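CELL WALL surface anchor family protein (Streptococcus pneumoniae, PDB 2WW8) serves as the adhesin of the pneumococcal pilus, is probably anchored to the cell wall, and probably binds host-cell components through an integrin-like domain. Local coordinates at residues K742-D747 and A808-V813; D767-I772 and D796-L801; F802-P807 and V813-I818. One frame throughout, in Å; residues are numbered along the deposited sequence.

Contact 1 (K742-D747 and A808-V813)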
loop_
_atom_site.group_PDB
_atom_site.type_symbol
_atom_site.label_atom_id
_atom_site.label_comp_id
_atom_site.label_asym_id
_atom_site.label_seq_id
_atom_site.Cartn_x
_atom_site.Cartn_y
_atom_site.Cartn_z
ATOM N N LYS A 742 5.771 28.394 -87.819
ATOM C CA LYS A 742 5.399 29.214 -88.980
ATOM C C LYS A 742 5.849 28.499 -90.260
ATOM O O LYS A 742 7.033 28.155 -90.387
ATOM C CB LYS A 742 6.095 30.579 -88.938
ATOM C CG LYS A 742 5.583 31.501 -90.094
ATOM C CD LYS A 742 4.174 32.021 -89.732
ATOM C CE LYS A 742 3.613 33.024 -90.750
ATOM N NZ LYS A 742 3.657 32.436 -92.117
ATOM N N VAL A 743 4.939 28.283 -91.209
ATOM C CA VAL A 743 5.278 27.527 -92.417
ATOM C C VAL A 743 4.663 28.105 -93.692
ATOM O O VAL A 743 3.666 28.842 -93.663
ATOM C CB VAL A 743 4.836 26.013 -92.349
ATOM C CG1 VAL A 743 5.416 25.320 -91.117
ATOM C CG2 VAL A 743 3.292 25.882 -92.408
ATOM N N ASN A 744 5.261 27.705 -94.812
ATOM C CA ASN A 744 4.643 27.846 -96.105
ATOM C C ASN A 744 3.327 27.029 -96.162
ATOM O O ASN A 744 3.358 25.831 -95.851
ATOM C CB ASN A 744 5.660 27.350 -97.140
ATOM C CG ASN A 744 5.188 27.560 -98.566
ATOM O OD1 ASN A 744 4.061 27.256 -98.931
ATOM N ND2 ASN A 744 6.068 28.093 -99.378
ATOM N N LYS A 745 2.232 27.668 -96.594
ATOM C CA LYS A 745 0.886 27.070 -96.708
ATOM C C LYS A 745 0.951 25.834 -97.615
ATOM O O LYS A 745 0.417 24.808 -97.270
ATOM C CB LYS A 745 -0.109 28.051 -97.372
ATOM C CG LYS A 745 -1.544 27.548 -97.380
ATOM C CD LYS A 745 -2.429 28.392 -98.280
ATOM C CE LYS A 745 -3.954 28.087 -98.160
ATOM N NZ LYS A 745 -4.297 27.672 -96.766
ATOM N N ASN A 746 1.633 25.945 -98.749
ATOM C CA ASN A 746 1.689 24.885 -99.766
ATOM C C ASN A 746 2.535 23.638 -99.515
ATOM O O ASN A 746 2.097 22.554 -99.885
ATOM C CB ASN A 746 2.028 25.503 -101.127
ATOM C CG ASN A 746 1.025 26.567 -101.511
ATOM O OD1 ASN A 746 -0.162 26.481 -101.172
ATOM N ND2 ASN A 746 1.494 27.589 -102.187
ATOM N N ASP A 747 3.710 23.777 -98.902
ATOM C CA ASP A 747 4.617 22.638 -98.730
ATOM C C ASP A 747 4.966 22.402 -97.269
ATOM O O ASP A 747 5.763 21.541 -96.951
ATOM C CB ASP A 747 5.878 22.737 -99.603
ATOM C CG ASP A 747 6.770 23.936 -99.249
ATOM O OD1 ASP A 747 6.702 24.474 -98.113
ATOM O OD2 ASP A 747 7.569 24.343 -100.128
ATOM N N ALA A 808 9.663 37.673 -95.908
ATOM C CA ALA A 808 9.947 38.125 -97.256
ATOM C C ALA A 808 9.457 37.003 -98.170
ATOM O O ALA A 808 9.641 35.839 -97.808
ATOM C CB ALA A 808 11.479 38.373 -97.439
ATOM N N GLY A 809 8.819 37.327 -99.299
ATOM C CA GLY A 809 8.278 36.330 -100.214
ATOM C C GLY A 809 6.863 35.824 -99.959
ATOM O O GLY A 809 6.340 34.998 -100.725
ATOM N N TYR A 810 6.223 36.366 -98.921
ATOM C CA TYR A 810 4.881 35.914 -98.531
ATOM C C TYR A 810 3.889 37.066 -98.653
ATOM O O TYR A 810 4.291 38.244 -98.589
ATOM C CB TYR A 810 4.965 35.224 -97.150
ATOM C CG TYR A 810 5.676 33.900 -97.358
ATOM C CD1 TYR A 810 7.065 33.864 -97.462
ATOM C CD2 TYR A 810 4.939 32.713 -97.502
ATOM C CE1 TYR A 810 7.737 32.675 -97.709
ATOM C CE2 TYR A 810 5.576 31.511 -97.777
ATOM C CZ TYR A 810 6.971 31.510 -97.863
ATOM O OH TYR A 810 7.604 30.328 -98.093
ATOM N N LYS A 811 2.627 36.738 -98.915
ATOM C CA LYS A 811 1.577 37.751 -98.915
ATOM C C LYS A 811 1.552 38.569 -97.616
ATOM O O LYS A 811 1.553 37.961 -96.543
ATOM C CB LYS A 811 0.206 37.118 -99.125
ATOM C CG LYS A 811 0.062 36.486 -100.485
ATOM C CD LYS A 811 -1.382 36.276 -100.832
ATOM C CE LYS A 811 -1.387 35.356 -101.992
ATOM N NZ LYS A 811 -2.766 34.868 -101.984
ATOM N N PRO A 812 1.548 39.922 -97.705
ATOM C CA PRO A 812 1.591 40.730 -96.477
ATOM C C PRO A 812 0.471 40.384 -95.516
ATOM O O PRO A 812 -0.683 40.134 -95.910
ATOM C CB PRO A 812 1.493 42.192 -96.953
ATOM C CG PRO A 812 1.928 42.125 -98.346
ATOM C CD PRO A 812 1.464 40.794 -98.893
ATOM N N VAL A 813 0.899 40.315 -94.262
ATOM C CA VAL A 813 0.051 40.166 -93.095
ATOM C C VAL A 813 0.643 41.199 -92.121
ATOM O O VAL A 813 1.721 40.971 -91.577
ATOM C CB VAL A 813 0.179 38.773 -92.431
ATOM C CG1 VAL A 813 -0.807 38.713 -91.258
ATOM C CG2 VAL A 813 -0.081 37.605 -93.390
#
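Asn744 and Tyr810 bring their backbones no nearer than 8.4 Å, CA to CA, so residues 742-747, the end of a strand and the turn after it, meet the loop 808-813 through side chains alone. The setting is a prealbumin-like (CNA_B) domain, a fold that in pilins often carries an intramolecular isopeptide bond; here Lys742 NZ is joined covalently to CG of Asn854, on the neighbouring strand. Two residues further along, Asn744 leaves the strand with CG anti to N (chi1 -175°), placing the amide between the turn and Tyr810, its oxygen serving one and its nitrogen the other. Asn744 OD1 turns back to the chain and accepts from Asn746 N at 2.8 Å, in the carbonyl plane, closing an Asx turn; asparagine suits this because its oxygen can stand in for a backbone carbonyl. Asn744 ND2 faces the other way and gives a weak, bent hydrogen bond to Tyr810 OH, 3.0 Å long with 126° at the hydrogen. Tyrosine suits its position because its ring spans the gap between backbones and carries a hydroxyl at its far end. It also rests on Leu751 and Asn854. Lys811 forms a salt bridge with Glu855, just past the isopeptide partner. The amide of Asn744 stands almost upright to the tyrosine ring, the planes 87° apart, and Asn744 ND2 reaches the ring at its edge, 3.8 Å from Tyr810 CE2.

Contact 2 (D767-I772 and D796-L801)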
loop_
_atom_site.group_PDB
_atom_site.type_symbol
_atom_site.label_atom_id
_atom_site.label_comp_id
_atom_site.label_asym_id
_atom_site.label_seq_id
_atom_site.Cartn_x
_atom_site.Cartn_y
_atom_site.Cartn_z
ATOM N N ASP A 767 -12.484 42.932 -73.329
ATOM C CA ASP A 767 -12.145 43.301 -74.715
ATOM C C ASP A 767 -10.936 44.239 -74.707
ATOM O O ASP A 767 -11.089 45.460 -74.782
ATOM C CB ASP A 767 -13.266 44.107 -75.405
ATOM C CG ASP A 767 -14.666 43.659 -75.036
ATOM O OD1 ASP A 767 -15.059 43.823 -73.863
ATOM O OD2 ASP A 767 -15.385 43.176 -75.939
ATOM N N ILE A 768 -9.738 43.687 -74.599
ATOM C CA ILE A 768 -8.533 44.487 -74.401
ATOM C C ILE A 768 -7.500 43.455 -74.003
ATOM O O ILE A 768 -7.509 42.914 -72.883
ATOM C CB ILE A 768 -8.647 45.642 -73.347
ATOM C CG1 ILE A 768 -7.300 46.323 -73.058
ATOM C CG2 ILE A 768 -9.272 45.177 -72.045
ATOM C CD1 ILE A 768 -7.281 47.784 -73.443
ATOM N N TYR A 769 -6.657 43.175 -74.994
ATOM C CA TYR A 769 -5.501 42.315 -74.830
ATOM C C TYR A 769 -4.356 43.307 -74.906
ATOM O O TYR A 769 -4.508 44.323 -75.570
ATOM C CB TYR A 769 -5.501 41.213 -75.904
ATOM C CG TYR A 769 -6.623 40.222 -75.666
ATOM C CD1 TYR A 769 -7.959 40.586 -75.835
ATOM C CD2 TYR A 769 -6.347 38.926 -75.245
ATOM C CE1 TYR A 769 -8.990 39.676 -75.600
ATOM C CE2 TYR A 769 -7.369 38.005 -75.005
ATOM C CZ TYR A 769 -8.685 38.384 -75.187
ATOM O OH TYR A 769 -9.688 37.470 -74.948
ATOM N N GLY A 770 -3.252 43.062 -74.211
ATOM C CA GLY A 770 -2.113 43.983 -74.223
ATOM C C GLY A 770 -0.830 43.173 -74.139
ATOM O O GLY A 770 -0.893 41.939 -74.140
ATOM N N ALA A 771 0.323 43.840 -74.046
ATOM C CA ALA A 771 1.580 43.114 -73.831
ATOM C C ALA A 771 1.472 42.329 -72.525
ATOM O O ALA A 771 0.620 42.631 -71.678
ATOM C CB ALA A 771 2.784 44.047 -73.825
ATOM N N ILE A 772 2.323 41.317 -72.369
ATOM C CA ILE A 772 2.315 40.474 -71.171
ATOM C C ILE A 772 2.876 41.219 -69.956
ATOM O O ILE A 772 2.224 41.277 -68.913
ATOM C CB ILE A 772 3.039 39.102 -71.372
ATOM C CG1 ILE A 772 2.500 38.351 -72.603
ATOM C CG2 ILE A 772 2.958 38.239 -70.113
ATOM C CD1 ILE A 772 2.992 38.983 -73.917
ATOM N N ASP A 796 -2.133 31.882 -66.074
ATOM C CA ASP A 796 -3.514 31.616 -66.472
ATOM C C ASP A 796 -4.207 32.811 -67.131
ATOM O O ASP A 796 -3.903 33.963 -66.803
ATOM C CB ASP A 796 -4.314 31.082 -65.287
ATOM C CG ASP A 796 -4.054 29.605 -65.040
ATOM O OD1 ASP A 796 -2.995 29.085 -65.476
ATOM O OD2 ASP A 796 -4.938 28.977 -64.410
ATOM N N GLY A 797 -5.109 32.531 -68.074
ATOM C CA GLY A 797 -5.930 33.573 -68.691
ATOM C C GLY A 797 -6.040 33.414 -70.197
ATOM O O GLY A 797 -5.673 32.368 -70.738
ATOM N N LYS A 798 -6.558 34.456 -70.845
ATOM C CA LYS A 798 -6.785 34.480 -72.288
ATOM C C LYS A 798 -5.659 35.178 -73.074
ATOM O O LYS A 798 -5.149 36.224 -72.648
ATOM C CB LYS A 798 -8.142 35.115 -72.583
ATOM C CG LYS A 798 -9.338 34.510 -71.860
ATOM C CD LYS A 798 -10.608 34.847 -72.628
ATOM C CE LYS A 798 -11.849 34.811 -71.753
ATOM N NZ LYS A 798 -12.152 33.391 -71.471
ATOM N N TYR A 799 -5.278 34.573 -74.206
ATOM C CA TYR A 799 -4.169 34.994 -75.063
ATOM C C TYR A 799 -4.614 35.082 -76.521
ATOM O O TYR A 799 -5.512 34.333 -76.962
ATOM C CB TYR A 799 -2.976 34.037 -74.990
ATOM C CG TYR A 799 -2.270 34.032 -73.647
ATOM C CD1 TYR A 799 -2.807 33.328 -72.579
ATOM C CD2 TYR A 799 -1.073 34.738 -73.438
ATOM C CE1 TYR A 799 -2.180 33.326 -71.331
ATOM C CE2 TYR A 799 -0.436 34.734 -72.200
ATOM C CZ TYR A 799 -0.998 34.016 -71.149
ATOM O OH TYR A 799 -0.423 33.960 -69.892
ATOM N N ARG A 800 -3.964 36.006 -77.235
ATOM C CA ARG A 800 -4.155 36.252 -78.674
ATOM C C ARG A 800 -2.783 36.454 -79.312
ATOM O O ARG A 800 -2.065 37.386 -78.922
ATOM C CB ARG A 800 -5.003 37.504 -78.948
ATOM C CG ARG A 800 -6.491 37.317 -78.742
ATOM C CD ARG A 800 -7.263 38.626 -78.902
ATOM N NE ARG A 800 -8.691 38.407 -78.669
ATOM C CZ ARG A 800 -9.647 39.335 -78.764
ATOM N NH1 ARG A 800 -9.370 40.586 -79.119
ATOM N NH2 ARG A 800 -10.913 39.019 -78.507
ATOM N N LEU A 801 -2.430 35.578 -80.253
ATOM C CA LEU A 801 -1.152 35.694 -80.959
ATOM C C LEU A 801 -1.381 36.508 -82.250
ATOM O O LEU A 801 -2.302 36.220 -83.029
ATOM C CB LEU A 801 -0.534 34.317 -81.230
ATOM C CG LEU A 801 0.690 34.329 -82.153
ATOM C CD1 LEU A 801 1.993 34.761 -81.497
ATOM C CD2 LEU A 801 0.843 32.934 -82.676
HETATM O O HOH W 1 -8.119 34.762 -76.124
#
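Stacking dominates where Tyr769 lies against Arg800. The guanidinium is laid flat on the phenol ring, planes 11° apart and centres 3.9 Å apart, with Arg800 CZ 3.2 Å from Tyr769 CE1, which sits over the middle of the planar cation. This is a cation-pi stack, and arginine suits it because its charge is spread over a flat group that can match a ring face. The same side chain adds a CH-pi contact: Arg800 CD stands 3.6 Å from the centroid of the Tyr769 ring, almost on its normal. An extended run from CG to NE (chi2 175°, chi3 -179°) carries the methylene and then the guanidinium across one face of the ring.

Van der Waals packing continues at the hydroxyl, which the aliphatic part of Lys798 touches, Lys798 CD lying 3.6 Å from Tyr769 OH, while the amino end leads away. In this prealbumin-like domain, strands 769-770 and 797-805 both pair with strand 755-761, on which Gln761 touches Tyr769 and Lys798; the tyrosine therefore reaches across that strand to its second neighbour. Tyr799 points to the other face, where its ring meets Phe821 nearly parallel and its hydroxyl bonds to Ser795 O.

Polar contact between the segments passes through water. One molecule donates to Tyr799 O at 2.8 Å and makes a weak bond with Tyr769 OH at 3.3 Å.

Contact 3 (F802-P807 and V813-I818)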
loop_
_atom_site.group_PDB
_atom_site.type_symbol
_atom_site.label_atom_id
_atom_site.label_comp_id
_atom_site.label_asym_id
_atom_site.label_seq_id
_atom_site.Cartn_x
_atom_site.Cartn_y
_atom_site.Cartn_z
ATOM N N PHE A 802 -0.586 37.559 -82.443
ATOM C CA PHE A 802 -0.733 38.425 -83.612
ATOM C C PHE A 802 0.484 38.216 -84.483
ATOM O O PHE A 802 1.609 38.133 -83.961
ATOM C CB PHE A 802 -0.795 39.922 -83.245
ATOM C CG PHE A 802 -2.119 40.382 -82.699
ATOM C CD1 PHE A 802 -2.560 39.971 -81.434
ATOM C CD2 PHE A 802 -2.922 41.245 -83.429
ATOM C CE1 PHE A 802 -3.807 40.400 -80.897
ATOM C CE2 PHE A 802 -4.177 41.699 -82.907
ATOM C CZ PHE A 802 -4.633 41.267 -81.639
ATOM N N GLU A 803 0.237 38.161 -85.798
ATOM C CA GLU A 803 1.328 38.263 -86.773
ATOM C C GLU A 803 1.667 39.719 -87.061
ATOM O O GLU A 803 0.848 40.458 -87.622
ATOM C CB GLU A 803 0.986 37.538 -88.084
ATOM C CG GLU A 803 2.036 37.645 -89.187
ATOM C CD GLU A 803 2.016 36.454 -90.127
ATOM O OE1 GLU A 803 1.161 35.546 -89.964
ATOM O OE2 GLU A 803 2.874 36.425 -91.032
ATOM N N ASN A 804 2.863 40.171 -86.701
ATOM C CA ASN A 804 3.123 41.601 -86.969
ATOM C C ASN A 804 3.517 41.765 -88.437
ATOM O O ASN A 804 3.057 42.704 -89.096
ATOM C CB ASN A 804 4.177 42.207 -86.033
ATOM C CG ASN A 804 3.800 42.058 -84.561
ATOM O OD1 ASN A 804 4.401 41.274 -83.821
ATOM N ND2 ASN A 804 2.786 42.811 -84.130
ATOM N N SER A 805 4.350 40.848 -88.936
ATOM C CA SER A 805 4.775 40.911 -90.326
ATOM C C SER A 805 5.118 39.522 -90.890
ATOM O O SER A 805 5.724 38.686 -90.219
ATOM C CB SER A 805 5.947 41.881 -90.482
ATOM O OG SER A 805 7.162 41.344 -90.001
ATOM N N GLU A 806 4.669 39.265 -92.112
ATOM C CA GLU A 806 4.957 38.046 -92.857
ATOM C C GLU A 806 6.456 37.993 -93.199
ATOM O O GLU A 806 7.142 39.009 -93.208
ATOM C CB GLU A 806 4.138 38.068 -94.153
ATOM C CG GLU A 806 4.797 38.896 -95.271
ATOM C CD GLU A 806 4.623 40.420 -95.154
ATOM O OE1 GLU A 806 3.826 40.926 -94.312
ATOM O OE2 GLU A 806 5.296 41.122 -95.940
ATOM N N PRO A 807 6.980 36.819 -93.531
ATOM C CA PRO A 807 8.361 36.857 -94.003
ATOM C C PRO A 807 8.466 37.272 -95.460
ATOM O O PRO A 807 7.452 37.215 -96.150
ATOM C CB PRO A 807 8.809 35.406 -93.870
ATOM C CG PRO A 807 7.707 34.683 -93.315
ATOM C CD PRO A 807 6.444 35.447 -93.498
ATOM N N VAL A 813 0.899 40.315 -94.262
ATOM C CA VAL A 813 0.051 40.166 -93.095
ATOM C C VAL A 813 0.643 41.199 -92.121
ATOM O O VAL A 813 1.721 40.971 -91.577
ATOM C CB VAL A 813 0.179 38.773 -92.431
ATOM C CG1 VAL A 813 -0.807 38.713 -91.258
ATOM C CG2 VAL A 813 -0.081 37.605 -93.390
ATOM N N GLN A 814 -0.043 42.324 -91.932
ATOM C CA GLN A 814 0.422 43.433 -91.108
ATOM C C GLN A 814 -0.446 43.566 -89.836
ATOM O O GLN A 814 -1.599 44.016 -89.914
ATOM C CB GLN A 814 0.441 44.728 -91.936
ATOM C CG GLN A 814 1.524 44.783 -93.079
ATOM C CD GLN A 814 2.933 44.428 -92.570
ATOM O OE1 GLN A 814 3.316 44.830 -91.460
ATOM N NE2 GLN A 814 3.690 43.638 -93.340
ATOM N N ASN A 815 0.107 43.171 -88.684
ATOM C CA ASN A 815 -0.573 43.215 -87.370
ATOM C C ASN A 815 -1.974 42.626 -87.385
ATOM O O ASN A 815 -2.945 43.363 -87.231
ATOM C CB ASN A 815 -0.637 44.641 -86.808
ATOM C CG ASN A 815 0.724 45.281 -86.760
ATOM O OD1 ASN A 815 1.644 44.782 -86.105
ATOM N ND2 ASN A 815 0.878 46.367 -87.504
ATOM N N LYS A 816 -2.075 41.321 -87.629
ATOM C CA LYS A 816 -3.378 40.661 -87.709
ATOM C C LYS A 816 -3.507 39.615 -86.574
ATOM O O LYS A 816 -2.542 38.902 -86.315
ATOM C CB LYS A 816 -3.597 40.008 -89.098
ATOM C CG LYS A 816 -3.688 40.939 -90.337
ATOM C CD LYS A 816 -4.887 41.912 -90.300
ATOM C CE LYS A 816 -4.785 42.956 -91.437
ATOM N NZ LYS A 816 -5.143 44.296 -90.920
ATOM N N PRO A 817 -4.690 39.495 -85.919
ATOM C CA PRO A 817 -4.907 38.393 -84.975
ATOM C C PRO A 817 -4.865 37.030 -85.703
ATOM O O PRO A 817 -5.447 36.884 -86.776
ATOM C CB PRO A 817 -6.335 38.644 -84.456
ATOM C CG PRO A 817 -7.025 39.426 -85.549
ATOM C CD PRO A 817 -5.940 40.216 -86.257
ATOM N N ILE A 818 -4.163 36.049 -85.150
ATOM C CA ILE A 818 -4.083 34.718 -85.772
ATOM C C ILE A 818 -4.758 33.621 -84.927
ATOM O O ILE A 818 -5.701 32.961 -85.385
ATOM C CB ILE A 818 -2.628 34.312 -86.101
ATOM C CG1 ILE A 818 -1.908 35.449 -86.835
ATOM C CG2 ILE A 818 -2.590 33.001 -86.939
ATOM C CD1 ILE A 818 -2.547 35.747 -88.185
#
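Strand 802-805 pairs in antiparallel fashion with strand 816-818, though their N-to-C directions are 137° apart, well short of exactly opposed. Glu803 and Lys816 form the hydrogen-bonded pair: Glu803 N gives to Lys816 O at 2.9 Å, and Lys816 N returns a bond to Glu803 O. Next to it, Asn815 N gives to Asn804 O from above the carbonyl plane, as the chain turns a corner at Asn815.

The asparagine side chains bridge the same place. Asn804 ND2 donates to Asn815 OD1 at 3.0 Å, nearly straight at 172° and in the planes of both amides, while Asn804 OD1 accepts from Ser757 OG; an amide can do both at once. Nearer the loop, before the corner, Glu806 bends at chi2 (-79°) and brings Glu806 OE1, probably charged, to Val813 N at 3.0 Å, met from above the carboxylate plane.

Carbon-to-carbon packing occurs on both faces. Phe802 lays one ring face over Pro817 CA. On the opposite face of the sheet, the methylenes of Glu803 pack against Val813, Glu803 CG to Val813 CG1 3.7 Å, and against Ile818 CG1. Asn815 has positive phi, a left-handed conformation asparagine tolerates well; with Lys816, also opposite Glu803, it makes a G1 beta bulge in this beta hairpin of the prealbumin-like domain.

In the fold
All three contacts lie in the prealbumin-like domain near the modelled C terminus. From the N-terminal side, 742-747 comes first, and the loop of contact 1 closes only when the chain reaches 808-813. Contact 2 is nested inside it, joining 767-772 to 796-801. Strand 797-805 then continues directly from contact 2 into contact 3, which closes last, at 813-818; these two are in series. Contact 3 crosses contact 1, their segments alternating, and they share Val813. Contact 1 ties the hairpin loop to the end of strand 736-744, in the other sheet; contacts 2 and 3 join strand 797-805 to elements of its own sheet.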